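Long-range contact in malonyl CoA:acyl carrier protein malonyltransferase (Streptomyces coelicolor, PDB 1NM2), which probably transfers the malonyl group from malonyl-CoA to holo acyl carrier protein, supplying malonyl-ACP for fatty acid biosynthesis: residues S149-L158 with Q177-P186. Sequence-based numbering, arbitrary orientation.
Sequences SVAHLERLGL and QLAALNEDKP
H152 reaches from helix 146-155 to the chain leaving helix 175-183, joining the two helices that pack on one face of the sheet in the smaller subdomain of this acyltransferase. That subdomain is ferredoxin-like: strands 136-143, 159-165, 168-172 and 189-194 form the antiparallel part of its sheet, and the helices follow the first and third of them.

With CG anti to the backbone N (chi1 -175°), the H152 side chain extends toward the other segment. H152 CB lies 3.8 Å from P186 CB, and CG lies across the proline ring, near P186 CG and CA. H152 CD2 meets P186 CG at 3.3 Å and also approaches the methyl L181 CD2. At the tip, H152 NE2 donates a hydrogen bond of 2.7 Å to D184 O, the carbonyl of the first residue past the helical turns. The donor stands 40° out of that carbonyl's plane, and the oxygen is slightly tilted from the imidazole plane. CE1 faces the D184 carboxylate, which is at the ring edge and turned almost perpendicular to it. P186 CA makes a CH-pi contact over one face of the imidazole, 3.9 Å from the centroid of the H152 ring, while L156 CD1 lies over the opposite face toward the rim. Proline, leucine and hydrogen bond together would restrict rotation of the ring.

One turn further along the helix, L156 CD2 packs on L181, whose side chain, like that of L153, also touches L141 and A171 of the sheet. Beyond G157, whose positive phi belongs to a Schellman motif ending the first helix, L158 and Q177 run past one another in opposite directions. The Q177 amide lies beside the G157 carbonyl, its OE1 accepting a hydrogen bond from T174 N, and L158 CD1 abuts Q177 CB at 3.3 Å.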
# COMPACT_ATOMS: atom_id res chain seq x y z
N SER A 149 12.99 18.31 8.17
CA SER A 149 11.58 18.13 8.47
C SER A 149 11.36 17.02 9.47
O SER A 149 10.56 17.15 10.39
CB SER A 149 10.80 17.81 7.19
OG SER A 149 10.53 19.00 6.47
N VAL A 150 12.07 15.91 9.30
CA VAL A 150 11.96 14.78 10.22
C VAL A 150 12.42 15.21 11.61
O VAL A 150 11.74 14.96 12.60
CB VAL A 150 12.81 13.59 9.73
CG1 VAL A 150 12.92 12.53 10.83
CG2 VAL A 150 12.18 12.99 8.48
N ALA A 151 13.57 15.87 11.68
CA ALA A 151 14.10 16.34 12.96
C ALA A 151 13.08 17.21 13.69
O ALA A 151 12.84 17.03 14.87
CB ALA A 151 15.40 17.12 12.73
N HIS A 152 12.48 18.15 12.96
CA HIS A 152 11.50 19.06 13.53
C HIS A 152 10.23 18.35 14.02
O HIS A 152 9.85 18.50 15.18
CB HIS A 152 11.12 20.13 12.51
CG HIS A 152 10.21 21.19 13.05
ND1 HIS A 152 10.67 22.29 13.75
CD2 HIS A 152 8.86 21.30 13.03
CE1 HIS A 152 9.64 23.03 14.13
NE2 HIS A 152 8.53 22.46 13.70
N LEU A 153 9.58 17.60 13.14
CA LEU A 153 8.35 16.91 13.53
C LEU A 153 8.59 15.96 14.70
O LEU A 153 7.76 15.87 15.60
CB LEU A 153 7.75 16.16 12.34
CG LEU A 153 8.50 14.96 11.75
CD1 LEU A 153 8.10 13.70 12.50
CD2 LEU A 153 8.16 14.84 10.27
N GLU A 154 9.72 15.25 14.69
CA GLU A 154 10.03 14.32 15.77
C GLU A 154 10.25 15.08 17.08
O GLU A 154 9.88 14.60 18.16
CB GLU A 154 11.28 13.49 15.44
CG GLU A 154 11.07 12.55 14.27
CD GLU A 154 12.24 11.60 14.06
OE1 GLU A 154 13.40 12.05 14.11
OE2 GLU A 154 11.98 10.40 13.84
N ARG A 155 10.87 16.26 16.98
CA ARG A 155 11.11 17.07 18.17
C ARG A 155 9.78 17.49 18.78
O ARG A 155 9.68 17.71 19.99
CB ARG A 155 11.91 18.32 17.82
CG ARG A 155 13.39 18.24 18.15
CD ARG A 155 14.01 19.61 18.00
NE ARG A 155 13.30 20.58 18.83
CZ ARG A 155 12.87 21.76 18.39
NH1 ARG A 155 13.06 22.13 17.13
NH2 ARG A 155 12.23 22.58 19.22
N LEU A 156 8.76 17.63 17.93
CA LEU A 156 7.44 18.02 18.39
C LEU A 156 6.66 16.81 18.88
O LEU A 156 5.52 16.94 19.34
CB LEU A 156 6.67 18.73 17.28
CG LEU A 156 6.84 20.25 17.21
CD1 LEU A 156 8.32 20.62 17.19
CD2 LEU A 156 6.13 20.77 15.96
N GLY A 157 7.26 15.62 18.76
CA GLY A 157 6.59 14.42 19.24
C GLY A 157 5.93 13.56 18.19
O GLY A 157 5.34 12.53 18.52
N LEU A 158 6.04 13.96 16.93
CA LEU A 158 5.44 13.20 15.83
C LEU A 158 6.44 12.17 15.32
O LEU A 158 7.61 12.20 15.67
CB LEU A 158 5.06 14.13 14.67
CG LEU A 158 4.05 15.27 14.84
CD1 LEU A 158 2.75 14.72 15.37
CD2 LEU A 158 4.61 16.34 15.77
N GLN A 177 -0.52 17.47 18.49
CA GLN A 177 0.82 17.57 17.92
C GLN A 177 0.74 17.98 16.45
O GLN A 177 1.51 18.83 16.00
CB GLN A 177 1.56 16.23 18.05
CG GLN A 177 1.62 15.72 19.49
CD GLN A 177 2.18 14.30 19.60
OE1 GLN A 177 1.87 13.42 18.79
NE2 GLN A 177 2.98 14.06 20.63
N LEU A 178 -0.19 17.38 15.71
CA LEU A 178 -0.33 17.71 14.30
C LEU A 178 -0.69 19.19 14.15
O LEU A 178 -0.26 19.85 13.19
CB LEU A 178 -1.41 16.82 13.65
CG LEU A 178 -0.92 15.39 13.37
CD1 LEU A 178 -2.09 14.45 13.08
CD2 LEU A 178 0.05 15.43 12.21
N ALA A 179 -1.47 19.71 15.09
CA ALA A 179 -1.86 21.11 15.07
C ALA A 179 -0.65 21.97 15.41
O ALA A 179 -0.44 23.04 14.82
CB ALA A 179 -2.99 21.36 16.07
N ALA A 180 0.17 21.51 16.35
CA ALA A 180 1.37 22.25 16.74
C ALA A 180 2.34 22.28 15.57
O ALA A 180 3.09 23.25 15.40
CB ALA A 180 2.03 21.59 17.95
N LEU A 181 2.31 21.23 14.75
CA LEU A 181 3.19 21.12 13.59
C LEU A 181 2.79 22.13 12.53
O LEU A 181 3.64 22.70 11.84
CB LEU A 181 3.11 19.71 12.99
CG LEU A 181 4.36 19.09 12.37
CD1 LEU A 181 3.91 18.04 11.35
CD2 LEU A 181 5.23 20.13 11.69
N ASN A 182 1.49 22.36 12.39
CA ASN A 182 0.99 23.30 11.40
C ASN A 182 1.24 24.74 11.82
O ASN A 182 1.47 25.61 10.98
CB ASN A 182 -0.51 23.09 11.18
CG ASN A 182 -1.06 23.98 10.09
OD1 ASN A 182 -0.48 24.07 9.00
ND2 ASN A 182 -2.18 24.64 10.36
N GLU A 183 1.20 24.99 13.13
CA GLU A 183 1.42 26.32 13.66
C GLU A 183 2.91 26.63 13.68
O GLU A 183 3.32 27.78 13.47
CB GLU A 183 0.82 26.42 15.07
CG GLU A 183 -0.71 26.48 15.06
CD GLU A 183 -1.34 26.21 16.42
OE1 GLU A 183 -0.97 26.89 17.40
OE2 GLU A 183 -2.22 25.32 16.50
N ASP A 184 3.72 25.61 13.93
CA ASP A 184 5.17 25.76 13.94
C ASP A 184 5.73 24.75 12.95
O ASP A 184 6.16 23.65 13.32
CB ASP A 184 5.71 25.51 15.35
CG ASP A 184 7.23 25.49 15.39
OD1 ASP A 184 7.87 26.09 14.50
OD2 ASP A 184 7.78 24.88 16.32
N LYS A 185 5.71 25.13 11.67
CA LYS A 185 6.18 24.28 10.59
C LYS A 185 7.70 24.18 10.49
O LYS A 185 8.42 25.07 10.95
CB LYS A 185 5.65 24.78 9.25
CG LYS A 185 4.13 24.85 9.14
CD LYS A 185 3.73 25.25 7.72
CE LYS A 185 2.22 25.40 7.56
NZ LYS A 185 1.69 26.44 8.48
N PRO A 186 8.20 23.08 9.90
CA PRO A 186 9.64 22.93 9.76
C PRO A 186 10.07 23.96 8.72
O PRO A 186 9.27 24.34 7.86
CB PRO A 186 9.79 21.50 9.23
CG PRO A 186 8.58 20.80 9.79
CD PRO A 186 7.50 21.83 9.57